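Local coordinates for protein salicylaldehyde dehydrogenase NahF (PDB 4JZ6) that probably oxidises salicylaldehyde to salicylate with NAD+ and water, a step in the breakdown of naphthalene, at residues M18-F23 with S194-A199; S79-L84 with S130-I135; K87-M92 with A120-F125. All coordinates share one frame; numbering follows the deposited sequence.

Contact 1: M18-F23 with S194-A199; sequences MKTKLF and SPATHA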
ATOM      1  N   MET A  18      -0.984  36.237 -16.121  1.00 42.83           N
ATOM      2  CA  MET A  18       0.148  35.315 -16.193  1.00 35.45           C
ATOM      3  C   MET A  18      -0.010  34.252 -17.284  1.00 39.63           C
ATOM      4  O   MET A  18      -1.102  33.728 -17.501  1.00 38.44           O
ATOM      5  CB  MET A  18       0.357  34.644 -14.839  1.00 33.97           C
ATOM      6  CG  MET A  18       0.848  35.579 -13.758  1.00 36.54           C
ATOM      7  SD  MET A  18       0.820  34.794 -12.136  1.00 33.32           S
ATOM      8  CE  MET A  18      -0.944  34.597 -11.917  1.00 58.06           C
ATOM      9  N   LYS A  19       1.088  33.932 -17.963  1.00 38.99           N
ATOM     10  CA  LYS A  19       1.082  32.914 -19.010  1.00 35.73           C
ATOM     11  C   LYS A  19       2.001  31.737 -18.654  1.00 40.53           C
ATOM     12  O   LYS A  19       3.183  31.924 -18.346  1.00 36.19           O
ATOM     13  CB  LYS A  19       1.462  33.527 -20.361  1.00 37.16           C
ATOM     14  CG  LYS A  19       0.366  34.384 -20.991  1.00 38.56           C
ATOM     15  CD  LYS A  19       0.699  34.772 -22.433  1.00 58.62           C
ATOM     16  CE  LYS A  19      -0.491  35.445 -23.128  1.00 66.11           C
ATOM     17  NZ  LYS A  19      -0.179  35.946 -24.510  1.00 67.15           N
ATOM     18  N   THR A  20       1.443  30.526 -18.716  1.00 38.59           N
ATOM     19  CA  THR A  20       2.080  29.318 -18.192  1.00 32.62           C
ATOM     20  C   THR A  20       2.113  28.170 -19.212  1.00 36.42           C
ATOM     21  O   THR A  20       1.123  27.911 -19.898  1.00 35.81           O
ATOM     22  CB  THR A  20       1.350  28.869 -16.909  1.00 31.58           C
ATOM     23  OG1 THR A  20       1.975  29.486 -15.781  1.00 32.49           O
ATOM     24  CG2 THR A  20       1.388  27.356 -16.731  1.00 30.62           C
ATOM     25  N   LYS A  21       3.252  27.483 -19.312  1.00 38.65           N
ATOM     26  CA  LYS A  21       3.401  26.386 -20.270  1.00 32.35           C
ATOM     27  C   LYS A  21       3.514  25.017 -19.598  1.00 43.73           C
ATOM     28  O   LYS A  21       3.428  24.900 -18.373  1.00 42.16           O
ATOM     29  CB  LYS A  21       4.623  26.624 -21.160  1.00 32.96           C
ATOM     30  CG  LYS A  21       4.483  27.793 -22.131  1.00 34.45           C
ATOM     31  CD  LYS A  21       5.586  27.787 -23.181  1.00 35.16           C
ATOM     32  CE  LYS A  21       5.363  28.861 -24.235  1.00 53.36           C
ATOM     33  NZ  LYS A  21       6.298  28.711 -25.391  1.00 54.88           N
ATOM     34  N   LEU A  22       3.689  23.980 -20.414  1.00 44.42           N
ATOM     35  CA  LEU A  22       4.015  22.638 -19.925  1.00 39.06           C
ATOM     36  C   LEU A  22       5.527  22.528 -19.741  1.00 41.10           C
ATOM     37  O   LEU A  22       6.283  23.332 -20.292  1.00 50.75           O
ATOM     38  CB  LEU A  22       3.549  21.583 -20.930  1.00 36.34           C
ATOM     39  CG  LEU A  22       2.178  20.921 -20.760  1.00 36.70           C
ATOM     40  CD1 LEU A  22       1.175  21.827 -20.049  1.00 30.66           C
ATOM     41  CD2 LEU A  22       1.644  20.460 -22.120  1.00 31.71           C
ATOM     42  N   PHE A  23       5.977  21.534 -18.980  1.00 29.57           N
ATOM     43  CA  PHE A  23       7.411  21.339 -18.779  1.00 28.16           C
ATOM     44  C   PHE A  23       7.845  19.885 -18.972  1.00 31.03           C
ATOM     45  O   PHE A  23       7.499  19.013 -18.175  1.00 40.73           O
ATOM     46  CB  PHE A  23       7.818  21.832 -17.395  1.00 27.47           C
ATOM     47  CG  PHE A  23       9.296  21.821 -17.157  1.00 27.02           C
ATOM     48  CD1 PHE A  23      10.106  22.809 -17.700  1.00 27.77           C
ATOM     49  CD2 PHE A  23       9.878  20.831 -16.378  1.00 26.05           C
ATOM     50  CE1 PHE A  23      11.476  22.812 -17.474  1.00 27.65           C
ATOM     51  CE2 PHE A  23      11.241  20.825 -16.148  1.00 25.84           C
ATOM     52  CZ  PHE A  23      12.042  21.819 -16.693  1.00 30.34           C
ATOM     53  N   SER A 194      -4.587  26.109  -9.939  1.00 37.87           N
ATOM     54  CA  SER A 194      -3.289  26.604  -9.501  1.00 35.76           C
ATOM     55  C   SER A 194      -2.160  26.412 -10.532  1.00 38.20           C
ATOM     56  O   SER A 194      -1.082  25.929 -10.183  1.00 50.77           O
ATOM     57  CB  SER A 194      -2.927  25.935  -8.170  1.00 25.96           C
ATOM     58  OG  SER A 194      -1.532  25.744  -8.058  1.00 93.40           O
ATOM     59  N   PRO A 195      -2.385  26.805 -11.802  1.00 30.86           N
ATOM     60  CA  PRO A 195      -1.339  26.462 -12.770  1.00 30.01           C
ATOM     61  C   PRO A 195      -0.092  27.345 -12.700  1.00 29.98           C
ATOM     62  O   PRO A 195       0.998  26.866 -13.020  1.00 31.79           O
ATOM     63  CB  PRO A 195      -2.045  26.633 -14.116  1.00 29.41           C
ATOM     64  CG  PRO A 195      -3.052  27.663 -13.865  1.00 30.08           C
ATOM     65  CD  PRO A 195      -3.534  27.452 -12.459  1.00 29.24           C
ATOM     66  N   ALA A 196      -0.237  28.603 -12.298  1.00 28.76           N
ATOM     67  CA  ALA A 196       0.924  29.481 -12.192  1.00 28.90           C
ATOM     68  C   ALA A 196       1.815  29.072 -11.026  1.00 28.63           C
ATOM     69  O   ALA A 196       3.042  29.106 -11.127  1.00 28.81           O
ATOM     70  CB  ALA A 196       0.497  30.930 -12.052  1.00 29.75           C
ATOM     71  N   THR A 197       1.191  28.681  -9.921  1.00 27.14           N
ATOM     72  CA  THR A 197       1.931  28.280  -8.733  1.00 27.03           C
ATOM     73  C   THR A 197       2.693  26.981  -8.958  1.00 25.79           C
ATOM     74  O   THR A 197       3.850  26.848  -8.557  1.00 25.22           O
ATOM     75  CB  THR A 197       0.994  28.081  -7.543  1.00 25.70           C
ATOM     76  OG1 THR A 197      -0.007  29.100  -7.553  1.00 26.45           O
ATOM     77  CG2 THR A 197       1.775  28.151  -6.244  1.00 25.02           C
ATOM     78  N   HIS A 198       2.033  26.022  -9.596  1.00 29.46           N
ATOM     79  CA  HIS A 198       2.648  24.731  -9.875  1.00 31.33           C
ATOM     80  C   HIS A 198       3.732  24.829 -10.952  1.00 32.63           C
ATOM     81  O   HIS A 198       4.720  24.094 -10.926  1.00 28.82           O
ATOM     82  CB  HIS A 198       1.575  23.715 -10.256  1.00 27.46           C
ATOM     83  CG  HIS A 198       0.740  23.276  -9.099  1.00 24.29           C
ATOM     84  ND1 HIS A 198      -0.443  22.587  -9.249  1.00 24.40           N
ATOM     85  CD2 HIS A 198       0.927  23.418  -7.763  1.00 23.68           C
ATOM     86  CE1 HIS A 198      -0.953  22.326  -8.058  1.00 23.87           C
ATOM     87  NE2 HIS A 198      -0.140  22.819  -7.140  1.00 25.63           N
ATOM     88  N   ALA A 199       3.549  25.737 -11.901  1.00 27.96           N
ATOM     89  CA  ALA A 199       4.600  25.987 -12.872  1.00 28.76           C
ATOM     90  C   ALA A 199       5.789  26.607 -12.140  1.00 32.84           C
ATOM     91  O   ALA A 199       6.942  26.250 -12.393  1.00 29.31           O
ATOM     92  CB  ALA A 199       4.106  26.897 -13.968  1.00 27.98           C
TER
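Met18 and Thr20 reach the helix start at 195-199 through their side-chain torsions. In Met18, CG lies anti to the carbonyl carbon, beside the backbone N (chi1 -69°). This chi1 and an extended chi2 set SD beside Ala196 CB, and the bend at chi3 folds CE back to the same methyl. Thr20 has an off-staggered chi1 of -91°, and both its branches reach the helix. Helix 195-208 forms the connection of a beta-alpha-beta crossover between the parallel strands 186-189 and 215-218. This is consistent with the Rossmann-like coenzyme domain of aldehyde dehydrogenases. Strand 18-24 belongs to a different, four-stranded sheet that lies over this helix. The axes of strand 18-20 and helix 195-199 come within 8.6 Å and cross at 58°.

The joint is made by van der Waals contact, and no hydrogen bond spans it. Met18 SD lies 3.9 Å from Ala196 CB. The methyl branch of Thr20 takes a second site on the helix, with CG2 3.8 Å from Pro195 O. Strand 47-52 pairs with the backbone of Met18 and Thr20. On the helix side, Glu106 accepts hydrogen bonds from Ala196 N and Thr197 OG1 at the helix start. Tyr217 packs against Pro195 and Ala199. The methyl of Ala199 meets both branches of Thr20: CB is 3.8 Å from Thr20 OG1 and 3.9 Å from Thr20 CG2.

Contact 2: S79-L84 with S130-I135; sequences SERRRL and SLATQI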
ATOM      1  N   SER A  79      25.174  12.117  -2.154  1.00 19.86           N
ATOM      2  CA  SER A  79      25.738  13.446  -1.953  1.00 34.19           C
ATOM      3  C   SER A  79      25.145  14.450  -2.935  1.00 25.20           C
ATOM      4  O   SER A  79      24.734  15.544  -2.553  1.00 26.85           O
ATOM      5  CB  SER A  79      27.257  13.409  -2.079  1.00 20.93           C
ATOM      6  OG  SER A  79      27.843  12.881  -0.901  1.00 29.33           O
ATOM      7  N   GLU A  80      25.089  14.060  -4.201  1.00 21.03           N
ATOM      8  CA  GLU A  80      24.563  14.925  -5.244  1.00 22.88           C
ATOM      9  C   GLU A  80      23.060  15.158  -5.094  1.00 23.85           C
ATOM     10  O   GLU A  80      22.579  16.272  -5.300  1.00 25.59           O
ATOM     11  CB  GLU A  80      24.897  14.353  -6.624  1.00 28.41           C
ATOM     12  CG  GLU A  80      24.446  15.207  -7.793  1.00 35.24           C
ATOM     13  CD  GLU A  80      25.164  16.538  -7.870  1.00 37.36           C
ATOM     14  OE1 GLU A  80      26.090  16.785  -7.062  1.00 39.34           O
ATOM     15  OE2 GLU A  80      24.800  17.355  -8.745  1.00 32.01           O
ATOM     16  N   ARG A  81      22.323  14.112  -4.728  1.00 22.49           N
ATOM     17  CA  ARG A  81      20.886  14.243  -4.495  1.00 19.58           C
ATOM     18  C   ARG A  81      20.600  15.239  -3.372  1.00 35.63           C
ATOM     19  O   ARG A  81      19.747  16.119  -3.507  1.00 19.64           O
ATOM     20  CB  ARG A  81      20.247  12.882  -4.202  1.00 20.75           C
ATOM     21  CG  ARG A  81      19.634  12.223  -5.438  1.00 28.72           C
ATOM     22  CD  ARG A  81      19.029  10.859  -5.153  1.00 32.81           C
ATOM     23  NE  ARG A  81      20.043   9.811  -5.078  1.00 51.31           N
ATOM     24  CZ  ARG A  81      20.311   9.098  -3.985  1.00 65.85           C
ATOM     25  NH1 ARG A  81      19.634   9.308  -2.862  1.00 61.44           N
ATOM     26  NH2 ARG A  81      21.256   8.162  -4.018  1.00 73.53           N
ATOM     27  N   ARG A  82      21.330  15.107  -2.272  1.00 19.49           N
ATOM     28  CA  ARG A  82      21.171  16.014  -1.146  1.00 19.55           C
ATOM     29  C   ARG A  82      21.487  17.460  -1.546  1.00 27.73           C
ATOM     30  O   ARG A  82      20.744  18.384  -1.201  1.00 24.49           O
ATOM     31  CB  ARG A  82      22.050  15.570   0.025  1.00 19.53           C
ATOM     32  CG  ARG A  82      22.068  16.533   1.203  1.00 19.73           C
ATOM     33  CD  ARG A  82      22.892  15.971   2.346  1.00 19.77           C
ATOM     34  NE  ARG A  82      22.228  14.826   2.962  1.00 30.13           N
ATOM     35  CZ  ARG A  82      22.850  13.859   3.632  1.00 22.75           C
ATOM     36  NH1 ARG A  82      24.168  13.875   3.778  1.00 19.63           N
ATOM     37  NH2 ARG A  82      22.146  12.869   4.157  1.00 19.17           N
ATOM     38  N   ARG A  83      22.583  17.648  -2.276  1.00 26.56           N
ATOM     39  CA  ARG A  83      23.009  18.984  -2.686  1.00 31.96           C
ATOM     40  C   ARG A  83      21.928  19.645  -3.535  1.00 34.29           C
ATOM     41  O   ARG A  83      21.551  20.797  -3.310  1.00 21.74           O
ATOM     42  CB  ARG A  83      24.309  18.907  -3.488  1.00 30.31           C
ATOM     43  CG  ARG A  83      25.153  20.165  -3.414  1.00 36.75           C
ATOM     44  CD  ARG A  83      25.951  20.391  -4.691  1.00 36.75           C
ATOM     45  NE  ARG A  83      25.111  20.947  -5.750  1.00 39.35           N
ATOM     46  CZ  ARG A  83      25.004  20.429  -6.968  1.00 34.68           C
ATOM     47  NH1 ARG A  83      25.698  19.348  -7.284  1.00 32.62           N
ATOM     48  NH2 ARG A  83      24.214  20.995  -7.874  1.00 31.74           N
ATOM     49  N   LEU A  84      21.430  18.889  -4.508  1.00 29.17           N
ATOM     50  CA  LEU A  84      20.411  19.364  -5.431  1.00 22.89           C
ATOM     51  C   LEU A  84      19.119  19.748  -4.721  1.00 25.83           C
ATOM     52  O   LEU A  84      18.569  20.823  -4.962  1.00 31.69           O
ATOM     53  CB  LEU A  84      20.144  18.304  -6.502  1.00 23.96           C
ATOM     54  CG  LEU A  84      21.242  18.182  -7.561  1.00 23.10           C
ATOM     55  CD1 LEU A  84      21.152  16.862  -8.302  1.00 21.51           C
ATOM     56  CD2 LEU A  84      21.134  19.344  -8.522  1.00 22.50           C
ATOM     57  N   SER A 130      17.967  15.701   3.546  1.00 18.37           N
ATOM     58  CA  SER A 130      18.626  15.094   4.699  1.00 18.36           C
ATOM     59  C   SER A 130      18.551  13.582   4.639  1.00 26.82           C
ATOM     60  O   SER A 130      19.450  12.895   5.114  1.00 27.41           O
ATOM     61  CB  SER A 130      17.969  15.551   5.995  1.00 18.39           C
ATOM     62  OG  SER A 130      17.941  16.958   6.082  1.00 18.76           O
ATOM     63  N   LEU A 131      17.467  13.075   4.057  1.00 26.33           N
ATOM     64  CA  LEU A 131      17.191  11.643   4.043  1.00 25.57           C
ATOM     65  C   LEU A 131      18.069  10.866   3.073  1.00 27.63           C
ATOM     66  O   LEU A 131      18.076   9.636   3.096  1.00 26.80           O
ATOM     67  CB  LEU A 131      15.715  11.378   3.721  1.00 22.38           C
ATOM     68  CG  LEU A 131      14.699  11.610   4.843  1.00 23.20           C
ATOM     69  CD1 LEU A 131      13.340  11.054   4.452  1.00 21.73           C
ATOM     70  CD2 LEU A 131      15.185  10.978   6.138  1.00 21.90           C
ATOM     71  N   ALA A 132      18.804  11.593   2.233  1.00 27.98           N
ATOM     72  CA  ALA A 132      19.598  11.009   1.151  1.00 22.49           C
ATOM     73  C   ALA A 132      20.455   9.824   1.586  1.00 21.93           C
ATOM     74  O   ALA A 132      20.499   8.793   0.907  1.00 22.12           O
ATOM     75  CB  ALA A 132      20.463  12.076   0.496  1.00 20.95           C
ATOM     76  N   THR A 133      21.124   9.976   2.722  1.00 17.96           N
ATOM     77  CA  THR A 133      21.971   8.916   3.249  1.00 18.05           C
ATOM     78  C   THR A 133      21.213   7.995   4.208  1.00 19.57           C
ATOM     79  O   THR A 133      21.781   7.039   4.741  1.00 23.74           O
ATOM     80  CB  THR A 133      23.184   9.500   3.982  1.00 23.63           C
ATOM     81  OG1 THR A 133      22.746  10.265   5.109  1.00 18.53           O
ATOM     82  CG2 THR A 133      23.972  10.392   3.053  1.00 18.84           C
ATOM     83  N   GLN A 134      19.931   8.282   4.415  1.00 17.55           N
ATOM     84  CA  GLN A 134      19.138   7.584   5.421  1.00 17.36           C
ATOM     85  C   GLN A 134      18.176   6.568   4.818  1.00 19.29           C
ATOM     86  O   GLN A 134      17.438   5.900   5.535  1.00 27.29           O
ATOM     87  CB  GLN A 134      18.368   8.591   6.270  1.00 22.16           C
ATOM     88  CG  GLN A 134      19.257   9.503   7.077  1.00 28.49           C
ATOM     89  CD  GLN A 134      20.181   8.724   7.983  1.00 33.80           C
ATOM     90  OE1 GLN A 134      19.733   8.053   8.915  1.00 42.37           O
ATOM     91  NE2 GLN A 134      21.479   8.793   7.705  1.00 26.08           N
ATOM     92  N   ILE A 135      18.176   6.456   3.496  1.00 20.40           N
ATOM     93  CA  ILE A 135      17.379   5.434   2.834  1.00 16.91           C
ATOM     94  C   ILE A 135      18.129   4.113   2.935  1.00 17.03           C
ATOM     95  O   ILE A 135      18.900   3.746   2.047  1.00 17.16           O
ATOM     96  CB  ILE A 135      17.105   5.800   1.363  1.00 20.30           C
ATOM     97  CG1 ILE A 135      16.374   7.145   1.287  1.00 21.12           C
ATOM     98  CG2 ILE A 135      16.274   4.714   0.675  1.00 18.28           C
ATOM     99  CD1 ILE A 135      16.361   7.766  -0.102  1.00 19.20           C
TER
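Arg82 grips the 130-135 segment with one nitrogen. Its NH2 donates to Thr133 OG1 at 2.8 Å, and this oxygen lies at the edge of the guanidinium, in its plane. The same NH2 donates to Ser130 O at 2.9 Å. Here the donor sits above the carbonyl plane. The arginine gets there with CG anti to the backbone N (chi1 174°) and a bend at chi3. Near the root of the side chain, Arg82 CB packs on Ala132 CB at 3.9 Å. Helices 78-94 and 111-130 are neighbours in the helical part of this aldehyde dehydrogenase fold, and Arg82 reaches the C-terminal end of the second. Its NE donates to Ala129 O there, so the positive charge sits where it would probably offset the helix dipole. With an alanine in its place, Ser130 O, Ala129 O and Thr133 OG1 lose these donors, and the loop after the helix is likely to shift. Arg81 turns its guanidinium edge toward Ala132 O without bonding to it; its polar end is held by Val76 O and, weakly, by Val181 O. Thr133 OG1 is fixed from a second direction: Gln134 NE2 donates to it at 3.2 Å, nearly straight at 169°.

Contact 3: K87-M92 with A120-F125; sequences KVADVM and ASANVF. With EDO (1,2-ethanediol), chain G.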
ATOM      1  N   LYS A  87      19.375  22.816  -2.645  1.00 21.92           N
ATOM      2  CA  LYS A  87      19.321  23.972  -3.524  1.00 22.65           C
ATOM      3  C   LYS A  87      17.890  24.365  -3.899  1.00 27.17           C
ATOM      4  O   LYS A  87      17.572  25.561  -3.954  1.00 23.17           O
ATOM      5  CB  LYS A  87      20.163  23.751  -4.785  1.00 23.07           C
ATOM      6  CG  LYS A  87      20.363  25.029  -5.597  1.00 24.46           C
ATOM      7  CD  LYS A  87      21.456  24.888  -6.640  1.00 33.18           C
ATOM      8  CE  LYS A  87      21.740  26.227  -7.313  1.00 43.51           C
ATOM      9  NZ  LYS A  87      22.770  26.099  -8.388  1.00 50.01           N
ATOM     10  N   VAL A  88      17.038  23.370  -4.159  1.00 22.40           N
ATOM     11  CA  VAL A  88      15.630  23.640  -4.457  1.00 22.00           C
ATOM     12  C   VAL A  88      15.027  24.492  -3.352  1.00 22.03           C
ATOM     13  O   VAL A  88      14.391  25.511  -3.621  1.00 24.92           O
ATOM     14  CB  VAL A  88      14.789  22.355  -4.577  1.00 21.35           C
ATOM     15  CG1 VAL A  88      13.342  22.708  -4.873  1.00 21.43           C
ATOM     16  CG2 VAL A  88      15.332  21.456  -5.657  1.00 21.35           C
ATOM     17  N   ALA A  89      15.251  24.075  -2.109  1.00 21.57           N
ATOM     18  CA  ALA A  89      14.756  24.811  -0.950  1.00 21.62           C
ATOM     19  C   ALA A  89      15.257  26.246  -0.953  1.00 24.98           C
ATOM     20  O   ALA A  89      14.475  27.175  -0.761  1.00 32.65           O
ATOM     21  CB  ALA A  89      15.146  24.116   0.339  1.00 21.14           C
ATOM     22  N   ASP A  90      16.555  26.429  -1.177  1.00 22.80           N
ATOM     23  CA  ASP A  90      17.128  27.773  -1.243  1.00 25.60           C
ATOM     24  C   ASP A  90      16.441  28.603  -2.321  1.00 24.23           C
ATOM     25  O   ASP A  90      16.100  29.771  -2.103  1.00 24.82           O
ATOM     26  CB  ASP A  90      18.627  27.708  -1.546  1.00 28.51           C
ATOM     27  CG  ASP A  90      19.439  27.157  -0.391  1.00 24.56           C
ATOM     28  OD1 ASP A  90      18.953  27.204   0.759  1.00 23.50           O
ATOM     29  OD2 ASP A  90      20.573  26.692  -0.640  1.00 23.87           O
ATOM     30  N   VAL A  91      16.235  27.981  -3.481  1.00 24.11           N
ATOM     31  CA  VAL A  91      15.636  28.657  -4.629  1.00 27.34           C
ATOM     32  C   VAL A  91      14.172  29.022  -4.385  1.00 28.36           C
ATOM     33  O   VAL A  91      13.723  30.106  -4.766  1.00 28.67           O
ATOM     34  CB  VAL A  91      15.777  27.816  -5.917  1.00 24.65           C
ATOM     35  CG1 VAL A  91      14.994  28.436  -7.065  1.00 25.30           C
ATOM     36  CG2 VAL A  91      17.233  27.682  -6.288  1.00 24.96           C
ATOM     37  N   MET A  92      13.430  28.126  -3.742  1.00 23.83           N
ATOM     38  CA  MET A  92      12.042  28.420  -3.408  1.00 23.75           C
ATOM     39  C   MET A  92      11.936  29.605  -2.444  1.00 24.37           C
ATOM     40  O   MET A  92      11.064  30.463  -2.590  1.00 29.43           O
ATOM     41  CB  MET A  92      11.349  27.200  -2.810  1.00 22.87           C
ATOM     42  CG  MET A  92      11.303  25.994  -3.720  1.00 28.57           C
ATOM     43  SD  MET A  92      10.040  24.832  -3.167  1.00 23.77           S
ATOM     44  CE  MET A  92       8.558  25.740  -3.609  1.00 40.64           C
ATOM     45  N   ALA A 120       7.043  25.613   4.382  1.00 22.48           N
ATOM     46  CA  ALA A 120       6.762  24.179   4.423  1.00 21.53           C
ATOM     47  C   ALA A 120       7.339  23.443   3.225  1.00 21.20           C
ATOM     48  O   ALA A 120       7.876  22.345   3.369  1.00 20.97           O
ATOM     49  CB  ALA A 120       5.267  23.931   4.524  1.00 20.08           C
ATOM     50  N   SER A 121       7.221  24.049   2.047  1.00 20.43           N
ATOM     51  CA  SER A 121       7.785  23.471   0.831  1.00 20.24           C
ATOM     52  C   SER A 121       9.304  23.368   0.907  1.00 30.44           C
ATOM     53  O   SER A 121       9.882  22.320   0.599  1.00 36.44           O
ATOM     54  CB  SER A 121       7.389  24.291  -0.393  1.00 20.82           C
ATOM     55  OG  SER A 121       5.987  24.287  -0.567  1.00 22.81           O
ATOM     56  N   ALA A 122       9.943  24.463   1.313  1.00 20.62           N
ATOM     57  CA  ALA A 122      11.393  24.500   1.433  1.00 20.71           C
ATOM     58  C   ALA A 122      11.842  23.471   2.458  1.00 20.18           C
ATOM     59  O   ALA A 122      12.841  22.772   2.261  1.00 20.00           O
ATOM     60  CB  ALA A 122      11.862  25.886   1.830  1.00 21.35           C
ATOM     61  N   ASN A 123      11.093  23.364   3.549  1.00 19.98           N
ATOM     62  CA  ASN A 123      11.458  22.420   4.589  1.00 20.33           C
ATOM     63  C   ASN A 123      11.302  20.963   4.146  1.00 21.14           C
ATOM     64  O   ASN A 123      12.115  20.116   4.502  1.00 24.77           O
ATOM     65  CB  ASN A 123      10.701  22.689   5.887  1.00 23.10           C
ATOM     66  CG  ASN A 123      11.349  22.008   7.074  1.00 36.71           C
ATOM     67  OD1 ASN A 123      10.933  20.926   7.489  1.00 42.50           O
ATOM     68  ND2 ASN A 123      12.397  22.624   7.607  1.00 39.46           N
ATOM     69  N   VAL A 124      10.265  20.678   3.362  1.00 24.78           N
ATOM     70  CA  VAL A 124      10.096  19.344   2.797  1.00 24.24           C
ATOM     71  C   VAL A 124      11.329  18.968   1.987  1.00 24.71           C
ATOM     72  O   VAL A 124      11.899  17.891   2.177  1.00 24.84           O
ATOM     73  CB  VAL A 124       8.856  19.244   1.883  1.00 24.59           C
ATOM     74  CG1 VAL A 124       8.860  17.928   1.132  1.00 26.86           C
ATOM     75  CG2 VAL A 124       7.589  19.365   2.693  1.00 24.49           C
ATOM     76  N   PHE A 125      11.749  19.864   1.096  1.00 24.77           N
ATOM     77  CA  PHE A 125      12.936  19.629   0.284  1.00 19.06           C
ATOM     78  C   PHE A 125      14.190  19.453   1.129  1.00 21.17           C
ATOM     79  O   PHE A 125      15.063  18.666   0.777  1.00 21.33           O
ATOM     80  CB  PHE A 125      13.133  20.739  -0.760  1.00 25.30           C
ATOM     81  CG  PHE A 125      12.367  20.506  -2.030  1.00 20.02           C
ATOM     82  CD1 PHE A 125      12.879  19.685  -3.020  1.00 19.71           C
ATOM     83  CD2 PHE A 125      11.120  21.089  -2.225  1.00 19.94           C
ATOM     84  CE1 PHE A 125      12.168  19.451  -4.186  1.00 19.89           C
ATOM     85  CE2 PHE A 125      10.402  20.856  -3.390  1.00 21.98           C
ATOM     86  CZ  PHE A 125      10.929  20.036  -4.371  1.00 20.11           C
TER
HETATM   87  C1  EDO G 506       7.098  21.053   7.960  1.00 61.89           C
HETATM   88  O1  EDO G 506       8.220  20.925   8.845  1.00 59.82           O
HETATM   89  C2  EDO G 506       7.549  20.907   6.510  1.00 59.57           C
HETATM   90  O2  EDO G 506       6.413  20.920   5.636  1.00 55.08           O
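Ala89 and Ala122 bring two helices close together: the axes of segments 87-92 and 120-125 run antiparallel at 167°, 8.0 Å apart at their closest, and these two CA atoms are only 4.1 Å apart. This is the close packing of an antiparallel helix pair, 78-94 with 111-130, in the aldehyde dehydrogenase fold, and the small alanine side chains permit the close approach. Ala89 CB rests 3.3 Å from Ala122 O and also meets Ala122 CB.

Phe125 fills the next position along the interface. Val88 CG1 stands over one face of its ring, a CH-pi contact 3.4 Å from the ring centroid and only 7° off the normal. CG1 is the Val88 branch anti to the backbone N, and this rotamer sets it above the ring centre. The side chains of Met92 and Phe125 cross at about a right angle, and SD comes at the ring obliquely. Met92 SD is 4.0 Å from Phe125 CE2, a Met-aromatic contact. The chain bends at chi3, which carries Met92 CE to 3.7 Å from Ser121 CB. Ser121 OG is held by Asn117 O in its own helix.

Helix 195-208 packs on Val88 and Met92, while Ala173 and Ala177 of helix 170-181 touch Phe125. The Ser121 side chain is about 9 Å from a bound salicylaldehyde. Away from the helix pair, a 1,2-ethanediol, probably from the crystallisation liquor, donates from O2 to Ala120 O and, at 3.0 Å, from O1 to Asn123 OD1.

Contacts 1 and 3 are buried, while contact 2 lies at the surface. Contacts 2 and 3 share helix 78-94. It packs against helix 111-130 in contact 3 and against the end of that helix and the following loop in contact 2. Their centres are 14 Å apart. Contact 1 instead joins the N-terminal strand to helix 195-208, and that helix also packs on contact 3. The chemistry follows the location. Both buried contacts rest on methyls and a methionine sulfur, and contact 3 adds an aromatic ring. No hydrogen bond crosses either. At the surface, an arginine binds a hydroxyl and a backbone carbonyl.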